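Local coordinates for glyoxalase family protein (Listeria monocytogenes, PDB 2P7O) that catalyses the manganese-dependent hydration of the antibiotic fosfomycin and so confers resistance to it, at residues Thr19-Leu22 with Gln23-Asn27; Phe46-Ala50 with Gly51-Cys55; Ser76-Val79 with Asp80-Glu84. All blocks are in the same frame, centred on the assembly; numbering follows the deposited sequence.

Contact 1: residues Thr19-Leu22 with Gln23-Asn27; sequences TAFL and QNIFN
F21, with CG anti to the backbone N (chi1 178°), carries its ring forward along the helix toward F26, which holds CG anti to its carbonyl carbon, and the two rings meet on the inner side of the helix. CE2 of F21 reaches the edge of the F26 ring, near its plane, 3.6 Å from CE1 of F26; the planes are 74° apart. One turn before F26, the CD2 branch of L22 comes obliquely against the same ring, 3.6 Å from CD1 of F26. I25 lies against both rings: its CG1 near the rim of F21, its CG2 over the centre of the F26 ring. Farther back, CG2 of T19 lies alongside the amide of Q23, 3.6 Å from OE1 of Q23. The backbone bonds run i to i+4; the last is the most bent, N of F26 meeting O of L22 at 2.9 Å with an N-H...O angle of 131°, just before N27 takes positive phi and the helix ends. F72, F109 and F117 pack round F26, F47 and I49 lie against T19, L22 and F26, and helix 79-89 covers F21 and I25, as expected of an amphipathic helix on the sheets of a glyoxalase-superfamily fold.

Contact 2: residues Phe46-Ala50 with Gly51-Cys55; sequences FFLIA and GLWIC
Strands 46-49 and 52-55 run antiparallel, their axes 4.6 Å apart at closest approach, and are joined by a type I' turn from I49 to L52. F47 with I54 and I49 with L52 are the hydrogen-bonded pairs, F46 with C55 and L48 with W53 the non-hydrogen-bonded ones. N of F47 gives I54 O a bond of 2.8 Å nearly along the C=O axis, whereas at the turn N of L52 stands above the carbonyl plane of I49. A50 and G51 have positive phi; at G51 a side chain would collide with the preceding carbonyl.

On the face of L48 and W53, CD2 of L48 lies over the indole, 3.5 Å from the centroid of its six-membered ring, a CH-pi contact. Farther from the turn, CB of C55 sits over the F46 ring, 3.6 Å from its centroid, and SG of C55 stands oblique to it, 4.3 Å from the same centroid, a sulfur-aromatic contact. On the other face, CG2 of I54 touches CB of F47 at 3.7 Å and CD1 of I49 at 3.8 Å.

L124 of the second subunit packs on F46 and W53, and the F46 side chain is about 6 Å from a manganese ion. The main chains of F47, I49, L52 and I54 bond across, those of F46, L48, W53 and C55 outward to flanking strands and loop; CH-pi and apolar contacts complete an apolar wall beside the metal.

Contact 3: residues Ser76-Val79 with Asp80-Glu84; sequences SEEV and DEYTE
E78 and Y82 lie side by side one helical turn apart and point the same way, with the carboxylate and ring planes 83° apart. CB of E78 is in the plane of the phenol at its edge, 3.7 Å from CD1 of Y82, and the extended glutamate chain follows that edge outward until its carboxylate lies beside CE1. The first torsion of E78 (chi1 -54°) sets CG anti to its carbonyl carbon, and Y82 likewise has CG anti to its own; with the i to i+4 spacing this lets the two side chains run together. Beneath them, N of Y82 donates to O of E78 in a nearly straight bond of 3.0 Å with an N-H...O angle of 170°. The polar ends look across the dimer: E78 OE1 accepts from the N of M1 of the second subunit, to which Y82 OH is weakly bonded, while E78 OE2 takes the N of Q75.

V79 and T83 form the neighbouring pair, their side chains set obliquely to each other. O of V79 receives N of T83 at 2.9 Å, and OG1 of T83 lies at the same distance from V79 O. CG1 of V79 approaches OG1 of T83 to 4.2 Å, and both residues rest on I107 of strand 106-110.

On the outer side, waters bridge the amides of D80 and E81 to the carbonyls of S76 and E77, the latter weakly. The first accepts from N of D80 at 2.9 Å and also donates to D80 OD2 at 2.6 Å. D80 forms a salt bridge with R105, and E81 one with R85. Waters on the early amides, and acids that would be favoured by the helix dipole, are consistent with the N-terminal region of helix 79-89, which packs on the sheet containing 106-110.

From the N terminus, contact 1 comes first, along the end of helix 15-26; contact 2 follows as the turn end of hairpin 44-49/52-58, and contact 3 lies at the start of helix 79-89. Each is local, so they stand in series: none encloses or crosses another, and only contact 2 closes a reversal of the chain. Contact 1 is the bridge between the others. Its T19, L22 and F26 pack on F47 and I49 of contact 2, joining the first helix to the hairpin, and O of I25 meets the ring of Y82 in contact 3, joining the two helices. Contacts 2 and 3 do not touch, their nearest atoms being about 8 Å apart, yet both reach the second subunit.

Contact 1: residues Thr19-Leu22 with Gln23-Asn27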
ATOM      1  N   THR A  19      13.819  -7.561   5.975  1.00 18.74           N
ATOM      2  CA  THR A  19      13.366  -8.923   6.328  1.00 20.66           C
ATOM      3  C   THR A  19      13.157  -9.036   7.836  1.00 19.99           C
ATOM      4  O   THR A  19      12.204  -9.610   8.348  1.00 18.76           O
ATOM      5  CB  THR A  19      14.457  -9.907   5.871  1.00 21.10           C
ATOM      6  OG1 THR A  19      14.372  -9.927   4.421  1.00 23.61           O
ATOM      7  CG2 THR A  19      14.117 -11.311   6.343  1.00 19.36           C
ATOM      8  N   ALA A  20      14.072  -8.431   8.587  1.00 18.14           N
ATOM      9  CA  ALA A  20      14.005  -8.575  10.046  1.00 18.24           C
ATOM     10  C   ALA A  20      12.835  -7.744  10.561  1.00 19.13           C
ATOM     11  O   ALA A  20      12.138  -8.249  11.473  1.00 19.05           O
ATOM     12  CB  ALA A  20      15.319  -8.174  10.640  1.00 25.65           C
ATOM     13  N   PHE A  21      12.616  -6.538   9.998  1.00 20.10           N
ATOM     14  CA  PHE A  21      11.468  -5.725  10.376  1.00 18.06           C
ATOM     15  C   PHE A  21      10.160  -6.503  10.190  1.00 16.51           C
ATOM     16  O   PHE A  21       9.320  -6.621  11.096  1.00 19.29           O
ATOM     17  CB  PHE A  21      11.534  -4.478   9.458  1.00 18.96           C
ATOM     18  CG  PHE A  21      10.361  -3.538   9.689  1.00 18.30           C
ATOM     19  CD1 PHE A  21      10.334  -2.687  10.765  1.00 22.93           C
ATOM     20  CD2 PHE A  21       9.327  -3.550   8.787  1.00 21.53           C
ATOM     21  CE1 PHE A  21       9.247  -1.867  11.016  1.00 24.39           C
ATOM     22  CE2 PHE A  21       8.227  -2.743   9.014  1.00 23.03           C
ATOM     23  CZ  PHE A  21       8.228  -1.864  10.087  1.00 26.02           C
ATOM     24  N   LEU A  22       9.982  -7.088   8.992  1.00 19.28           N
ATOM     25  CA  LEU A  22       8.731  -7.707   8.622  1.00 18.04           C
ATOM     26  C   LEU A  22       8.458  -8.985   9.430  1.00 19.33           C
ATOM     27  O   LEU A  22       7.316  -9.269   9.763  1.00 20.34           O
ATOM     28  CB  LEU A  22       8.708  -8.084   7.130  1.00 17.53           C
ATOM     29  CG  LEU A  22       8.722  -6.913   6.152  1.00 19.81           C
ATOM     30  CD1 LEU A  22       8.797  -7.452   4.736  1.00 18.29           C
ATOM     31  CD2 LEU A  22       7.464  -6.058   6.391  1.00 18.72           C
ATOM     32  N   GLN A  23       9.520  -9.767   9.590  1.00 19.96           N
ATOM     33  CA  GLN A  23       9.504 -11.017  10.334  1.00 20.14           C
ATOM     34  C   GLN A  23       9.357 -10.779  11.850  1.00 24.10           C
ATOM     35  O   GLN A  23       8.517 -11.379  12.522  1.00 21.20           O
ATOM     36  CB  GLN A  23      10.848 -11.775  10.148  1.00 21.08           C
ATOM     37  CG  GLN A  23      10.898 -12.521   8.800  1.00 21.17           C
ATOM     38  CD  GLN A  23      12.176 -13.334   8.605  1.00 21.07           C
ATOM     39  OE1 GLN A  23      13.199 -13.159   9.262  1.00 29.41           O
ATOM     40  NE2 GLN A  23      12.070 -14.282   7.680  1.00 32.71           N
ATOM     41  N   ASN A  24      10.189  -9.920  12.432  1.00 24.74           N
ATOM     42  CA  ASN A  24      10.032  -9.720  13.890  1.00 21.55           C
ATOM     43  C   ASN A  24       8.692  -9.080  14.202  1.00 23.94           C
ATOM     44  O   ASN A  24       8.077  -9.596  15.138  1.00 28.24           O
ATOM     45  CB  ASN A  24      11.167  -8.853  14.434  0.64 24.72           C
ATOM     46  CG  ASN A  24      11.172  -8.766  15.941  0.64 24.35           C
ATOM     47  OD1 ASN A  24      11.779  -9.610  16.623  0.64 29.04           O
ATOM     48  ND2 ASN A  24      10.533  -7.782  16.535  0.64 32.02           N
ATOM     49  N   ILE A  25       8.245  -8.042  13.524  1.00 21.97           N
ATOM     50  CA  ILE A  25       6.996  -7.351  13.802  1.00 22.48           C
ATOM     51  C   ILE A  25       5.758  -8.068  13.274  1.00 20.05           C
ATOM     52  O   ILE A  25       4.803  -8.273  14.052  1.00 22.57           O
ATOM     53  CB  ILE A  25       6.955  -5.949  13.136  1.00 21.81           C
ATOM     54  CG1 ILE A  25       8.107  -5.070  13.653  1.00 29.37           C
ATOM     55  CG2 ILE A  25       5.649  -5.241  13.536  1.00 19.44           C
ATOM     56  CD1 ILE A  25       8.237  -5.224  15.158  1.00 35.41           C
ATOM     57  N   PHE A  26       5.757  -8.345  11.963  1.00 20.06           N
ATOM     58  CA  PHE A  26       4.512  -8.860  11.392  1.00 20.76           C
ATOM     59  C   PHE A  26       4.517 -10.377  11.294  1.00 21.65           C
ATOM     60  O   PHE A  26       3.558 -10.938  10.728  1.00 22.08           O
ATOM     61  CB  PHE A  26       4.359  -8.339   9.948  1.00 19.46           C
ATOM     62  CG  PHE A  26       4.264  -6.834   9.813  1.00 17.25           C
ATOM     63  CD1 PHE A  26       5.268  -6.059   9.285  1.00 22.68           C
ATOM     64  CD2 PHE A  26       3.135  -6.184  10.242  1.00 23.50           C
ATOM     65  CE1 PHE A  26       5.229  -4.668   9.281  1.00 26.98           C
ATOM     66  CE2 PHE A  26       3.070  -4.813  10.192  1.00 22.48           C
ATOM     67  CZ  PHE A  26       4.075  -4.032   9.676  1.00 17.83           C
ATOM     68  N   ASN A  27       5.558 -11.078  11.719  1.00 20.53           N
ATOM     69  CA  ASN A  27       5.583 -12.544  11.508  1.00 20.01           C
ATOM     70  C   ASN A  27       5.435 -12.971  10.064  1.00 22.10           C
ATOM     71  O   ASN A  27       4.960 -14.054   9.709  1.00 21.09           O
ATOM     72  CB  ASN A  27       4.531 -13.240  12.385  1.00 24.78           C
ATOM     73  CG  ASN A  27       5.135 -13.302  13.781  1.00 27.27           C
ATOM     74  OD1 ASN A  27       6.215 -13.931  13.954  1.00 40.86           O
ATOM     75  ND2 ASN A  27       4.552 -12.491  14.642  1.00 34.04           N
TER

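Contact 2: residues Phe46-Ala50 with Gly51-Cys55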
ATOM      1  N   PHE A  46       9.742 -12.155  -1.776  1.00 21.17           N
ATOM      2  CA  PHE A  46       8.305 -12.108  -1.480  1.00 22.75           C
ATOM      3  C   PHE A  46       8.044 -12.671  -0.073  1.00 22.67           C
ATOM      4  O   PHE A  46       8.666 -13.645   0.363  1.00 23.15           O
ATOM      5  CB  PHE A  46       7.492 -12.858  -2.532  1.00 23.05           C
ATOM      6  CG  PHE A  46       6.943 -12.031  -3.682  1.00 24.07           C
ATOM      7  CD1 PHE A  46       5.640 -11.575  -3.665  1.00 21.87           C
ATOM      8  CD2 PHE A  46       7.761 -11.752  -4.782  1.00 23.93           C
ATOM      9  CE1 PHE A  46       5.126 -10.842  -4.735  1.00 24.42           C
ATOM     10  CE2 PHE A  46       7.256 -11.029  -5.838  1.00 22.51           C
ATOM     11  CZ  PHE A  46       5.935 -10.549  -5.804  1.00 23.37           C
ATOM     12  N   PHE A  47       7.054 -12.077   0.577  1.00 20.80           N
ATOM     13  CA  PHE A  47       6.571 -12.526   1.877  1.00 21.78           C
ATOM     14  C   PHE A  47       5.036 -12.544   1.828  1.00 23.83           C
ATOM     15  O   PHE A  47       4.387 -11.970   0.935  1.00 25.64           O
ATOM     16  CB  PHE A  47       6.926 -11.535   2.989  1.00 21.79           C
ATOM     17  CG  PHE A  47       8.418 -11.363   3.231  1.00 20.91           C
ATOM     18  CD1 PHE A  47       9.127 -10.432   2.513  1.00 21.03           C
ATOM     19  CD2 PHE A  47       9.062 -12.154   4.159  1.00 20.54           C
ATOM     20  CE1 PHE A  47      10.485 -10.355   2.696  1.00 20.71           C
ATOM     21  CE2 PHE A  47      10.441 -12.073   4.351  1.00 22.31           C
ATOM     22  CZ  PHE A  47      11.173 -11.180   3.594  1.00 20.49           C
ATOM     23  N   LEU A  48       4.447 -13.281   2.751  1.00 19.49           N
ATOM     24  CA  LEU A  48       3.035 -13.349   2.991  1.00 17.13           C
ATOM     25  C   LEU A  48       2.808 -12.845   4.425  1.00 18.81           C
ATOM     26  O   LEU A  48       3.462 -13.373   5.347  1.00 21.74           O
ATOM     27  CB  LEU A  48       2.490 -14.791   3.019  1.00 24.56           C
ATOM     28  CG  LEU A  48       2.740 -15.520   1.699  1.00 32.98           C
ATOM     29  CD1 LEU A  48       1.829 -16.692   1.407  1.00 37.56           C
ATOM     30  CD2 LEU A  48       2.557 -14.391   0.712  1.00 46.43           C
ATOM     31  N   ILE A  49       1.851 -11.946   4.534  1.00 21.32           N
ATOM     32  CA  ILE A  49       1.382 -11.391   5.803  1.00 20.13           C
ATOM     33  C   ILE A  49      -0.155 -11.428   5.788  1.00 20.43           C
ATOM     34  O   ILE A  49      -0.794 -10.603   5.127  1.00 23.20           O
ATOM     35  CB  ILE A  49       1.881  -9.945   5.955  1.00 18.50           C
ATOM     36  CG1 ILE A  49       3.401  -9.794   5.763  1.00 19.55           C
ATOM     37  CG2 ILE A  49       1.465  -9.387   7.327  1.00 22.34           C
ATOM     38  CD1 ILE A  49       3.826  -8.352   5.908  1.00 21.96           C
ATOM     39  N   ALA A  50      -0.642 -12.434   6.512  1.00 21.84           N
ATOM     40  CA  ALA A  50      -2.079 -12.594   6.714  1.00 21.27           C
ATOM     41  C   ALA A  50      -2.805 -12.507   5.368  1.00 20.97           C
ATOM     42  O   ALA A  50      -3.812 -11.821   5.204  1.00 25.64           O
ATOM     43  CB  ALA A  50      -2.580 -11.543   7.676  1.00 21.59           C
ATOM     44  N   GLY A  51      -2.175 -13.148   4.392  1.00 26.41           N
ATOM     45  CA  GLY A  51      -2.845 -13.297   3.075  1.00 23.58           C
ATOM     46  C   GLY A  51      -2.385 -12.256   2.062  1.00 21.42           C
ATOM     47  O   GLY A  51      -2.659 -12.327   0.841  1.00 30.23           O
ATOM     48  N   LEU A  52      -1.758 -11.202   2.553  1.00 22.55           N
ATOM     49  CA  LEU A  52      -1.252 -10.199   1.609  1.00 20.46           C
ATOM     50  C   LEU A  52       0.123 -10.684   1.116  1.00 18.31           C
ATOM     51  O   LEU A  52       1.010 -11.010   1.923  1.00 19.91           O
ATOM     52  CB  LEU A  52      -1.092  -8.840   2.302  1.00 21.53           C
ATOM     53  CG  LEU A  52      -0.186  -7.793   1.624  1.00 23.78           C
ATOM     54  CD1 LEU A  52      -0.855  -7.248   0.371  1.00 31.01           C
ATOM     55  CD2 LEU A  52       0.197  -6.720   2.629  1.00 31.74           C
ATOM     56  N   TRP A  53       0.306 -10.691  -0.196  1.00 16.37           N
ATOM     57  CA  TRP A  53       1.567 -10.923  -0.867  1.00 18.58           C
ATOM     58  C   TRP A  53       2.362  -9.629  -0.967  1.00 15.71           C
ATOM     59  O   TRP A  53       1.976  -8.697  -1.686  1.00 21.77           O
ATOM     60  CB  TRP A  53       1.335 -11.509  -2.281  1.00 17.92           C
ATOM     61  CG  TRP A  53       0.757 -12.900  -2.247  1.00 17.85           C
ATOM     62  CD1 TRP A  53      -0.597 -13.182  -2.142  1.00 19.80           C
ATOM     63  CD2 TRP A  53       1.423 -14.174  -2.364  1.00 19.68           C
ATOM     64  NE1 TRP A  53      -0.776 -14.547  -2.170  1.00 22.57           N
ATOM     65  CE2 TRP A  53       0.438 -15.166  -2.300  1.00 24.96           C
ATOM     66  CE3 TRP A  53       2.773 -14.563  -2.534  1.00 24.62           C
ATOM     67  CZ2 TRP A  53       0.718 -16.546  -2.366  1.00 27.38           C
ATOM     68  CZ3 TRP A  53       3.060 -15.919  -2.588  1.00 26.61           C
ATOM     69  CH2 TRP A  53       2.044 -16.885  -2.506  1.00 28.80           C
ATOM     70  N   ILE A  54       3.474  -9.607  -0.223  1.00 19.92           N
ATOM     71  CA  ILE A  54       4.287  -8.402  -0.285  1.00 19.66           C
ATOM     72  C   ILE A  54       5.656  -8.680  -0.880  1.00 20.70           C
ATOM     73  O   ILE A  54       6.348  -9.625  -0.457  1.00 18.06           O
ATOM     74  CB  ILE A  54       4.324  -7.692   1.069  1.00 21.73           C
ATOM     75  CG1 ILE A  54       5.138  -6.382   1.010  1.00 24.45           C
ATOM     76  CG2 ILE A  54       4.757  -8.580   2.211  1.00 28.73           C
ATOM     77  CD1 ILE A  54       4.612  -5.261   1.896  1.00 28.96           C
ATOM     78  N   CYS A  55       6.002  -7.882  -1.900  1.00 16.68           N
ATOM     79  CA  CYS A  55       7.355  -7.987  -2.462  1.00 19.40           C
ATOM     80  C   CYS A  55       8.199  -6.839  -1.961  1.00 18.46           C
ATOM     81  O   CYS A  55       7.729  -5.658  -1.935  1.00 20.98           O
ATOM     82  CB  CYS A  55       7.212  -7.870  -4.013  1.00 21.02           C
ATOM     83  SG  CYS A  55       8.779  -7.643  -4.859  1.00 21.79           S
TER

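Contact 3: residues Ser76-Val79 with Asp80-Glu84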
ATOM      1  N   SER A  76      -7.287  -5.764  20.122  1.00 25.77           N
ATOM      2  CA  SER A  76      -7.036  -4.851  21.221  1.00 23.38           C
ATOM      3  C   SER A  76      -6.146  -5.498  22.263  1.00 23.94           C
ATOM      4  O   SER A  76      -5.235  -4.852  22.807  1.00 28.17           O
ATOM      5  CB  SER A  76      -8.403  -4.457  21.813  1.00 27.54           C
ATOM      6  OG  SER A  76      -9.270  -4.059  20.741  1.00 36.00           O
ATOM      7  N   GLU A  77      -6.315  -6.784  22.571  1.00 25.75           N
ATOM      8  CA  GLU A  77      -5.462  -7.336  23.628  1.00 27.03           C
ATOM      9  C   GLU A  77      -4.007  -7.585  23.203  1.00 25.65           C
ATOM     10  O   GLU A  77      -3.216  -8.040  24.056  1.00 26.08           O
ATOM     11  CB  GLU A  77      -6.105  -8.622  24.142  1.00 29.65           C
ATOM     12  CG  GLU A  77      -7.556  -8.448  24.584  1.00 40.30           C
ATOM     13  CD  GLU A  77      -8.595  -8.834  23.542  1.00 43.47           C
ATOM     14  OE1 GLU A  77      -8.318  -8.696  22.329  1.00 37.87           O
ATOM     15  OE2 GLU A  77      -9.709  -9.251  23.927  1.00 62.13           O
ATOM     16  N   GLU A  78      -3.635  -7.268  21.951  1.00 23.36           N
ATOM     17  CA  GLU A  78      -2.238  -7.461  21.529  1.00 19.16           C
ATOM     18  C   GLU A  78      -1.515  -6.119  21.340  1.00 21.95           C
ATOM     19  O   GLU A  78      -0.335  -6.078  20.973  1.00 25.20           O
ATOM     20  CB  GLU A  78      -2.257  -8.099  20.112  0.73 21.01           C
ATOM     21  CG  GLU A  78      -3.094  -9.387  20.053  0.73 20.79           C
ATOM     22  CD  GLU A  78      -3.089  -9.975  18.648  0.73 21.15           C
ATOM     23  OE1 GLU A  78      -2.526 -11.082  18.548  0.73 30.05           O
ATOM     24  OE2 GLU A  78      -3.544  -9.338  17.655  0.73 19.73           O
ATOM     25  N   VAL A  79      -2.233  -5.006  21.488  1.00 21.05           N
ATOM     26  CA  VAL A  79      -1.593  -3.704  21.201  1.00 19.06           C
ATOM     27  C   VAL A  79      -0.335  -3.458  22.015  1.00 21.22           C
ATOM     28  O   VAL A  79       0.650  -3.006  21.430  1.00 18.64           O
ATOM     29  CB  VAL A  79      -2.577  -2.550  21.487  1.00 18.84           C
ATOM     30  CG1 VAL A  79      -1.871  -1.184  21.390  1.00 25.45           C
ATOM     31  CG2 VAL A  79      -3.747  -2.608  20.492  1.00 21.89           C
ATOM     32  N   ASP A  80      -0.357  -3.634  23.327  1.00 19.04           N
ATOM     33  CA  ASP A  80       0.849  -3.370  24.118  1.00 22.53           C
ATOM     34  C   ASP A  80       2.007  -4.297  23.770  1.00 21.05           C
ATOM     35  O   ASP A  80       3.192  -3.929  23.700  1.00 23.84           O
ATOM     36  CB  ASP A  80       0.490  -3.438  25.639  1.00 22.08           C
ATOM     37  CG  ASP A  80      -0.556  -2.374  25.965  1.00 25.01           C
ATOM     38  OD1 ASP A  80      -0.269  -1.157  25.820  1.00 27.22           O
ATOM     39  OD2 ASP A  80      -1.746  -2.623  26.297  1.00 22.85           O
ATOM     40  N   GLU A  81       1.713  -5.563  23.498  1.00 22.61           N
ATOM     41  CA  GLU A  81       2.730  -6.537  23.096  1.00 23.12           C
ATOM     42  C   GLU A  81       3.403  -6.152  21.779  1.00 27.27           C
ATOM     43  O   GLU A  81       4.639  -6.226  21.629  1.00 25.48           O
ATOM     44  CB  GLU A  81       2.090  -7.938  22.964  1.00 29.08           C
ATOM     45  CG  GLU A  81       3.062  -9.088  23.231  1.00 36.49           C
ATOM     46  CD  GLU A  81       3.607  -9.623  21.917  1.00 41.18           C
ATOM     47  OE1 GLU A  81       2.772 -10.274  21.252  1.00 49.18           O
ATOM     48  OE2 GLU A  81       4.773  -9.281  21.592  1.00 52.39           O
ATOM     49  N   TYR A  82       2.593  -5.758  20.797  1.00 23.04           N
ATOM     50  CA  TYR A  82       3.194  -5.306  19.530  1.00 20.30           C
ATOM     51  C   TYR A  82       3.991  -4.035  19.761  1.00 17.94           C
ATOM     52  O   TYR A  82       5.000  -3.787  19.120  1.00 20.21           O
ATOM     53  CB  TYR A  82       2.107  -5.098  18.449  1.00 19.10           C
ATOM     54  CG  TYR A  82       1.756  -6.374  17.710  1.00 17.57           C
ATOM     55  CD1 TYR A  82       0.604  -7.097  17.988  1.00 19.68           C
ATOM     56  CD2 TYR A  82       2.518  -6.862  16.652  1.00 17.73           C
ATOM     57  CE1 TYR A  82       0.247  -8.244  17.320  1.00 20.22           C
ATOM     58  CE2 TYR A  82       2.191  -8.004  15.981  1.00 21.24           C
ATOM     59  CZ  TYR A  82       1.051  -8.699  16.301  1.00 20.75           C
ATOM     60  OH  TYR A  82       0.728  -9.871  15.616  1.00 23.28           O
ATOM     61  N   THR A  83       3.472  -3.169  20.655  1.00 19.06           N
ATOM     62  CA  THR A  83       4.225  -1.948  20.918  1.00 23.10           C
ATOM     63  C   THR A  83       5.640  -2.278  21.387  1.00 21.72           C
ATOM     64  O   THR A  83       6.633  -1.626  21.009  1.00 24.45           O
ATOM     65  CB  THR A  83       3.508  -1.052  21.932  1.00 22.05           C
ATOM     66  OG1 THR A  83       2.263  -0.598  21.339  1.00 21.96           O
ATOM     67  CG2 THR A  83       4.321   0.195  22.255  1.00 32.57           C
ATOM     68  N   GLU A  84       5.710  -3.337  22.173  1.00 22.84           N
ATOM     69  CA  GLU A  84       7.043  -3.736  22.665  1.00 26.97           C
ATOM     70  C   GLU A  84       7.909  -4.284  21.532  1.00 26.87           C
ATOM     71  O   GLU A  84       9.145  -4.163  21.480  1.00 23.94           O
ATOM     72  CB  GLU A  84       6.838  -4.909  23.648  1.00 30.50           C
ATOM     73  CG  GLU A  84       5.970  -4.541  24.843  1.00 38.01           C
ATOM     74  CD  GLU A  84       6.799  -4.091  26.025  1.00 45.34           C
ATOM     75  OE1 GLU A  84       7.647  -4.890  26.486  1.00 61.79           O
ATOM     76  OE2 GLU A  84       6.578  -2.952  26.511  1.00 69.21           O
TER
HETATM   77  O   HOH W   1      -2.687  -4.465  24.768  1.00 24.48           O
HETATM   78  O   HOH W   2      -0.338  -6.661  24.901  1.00 26.60           O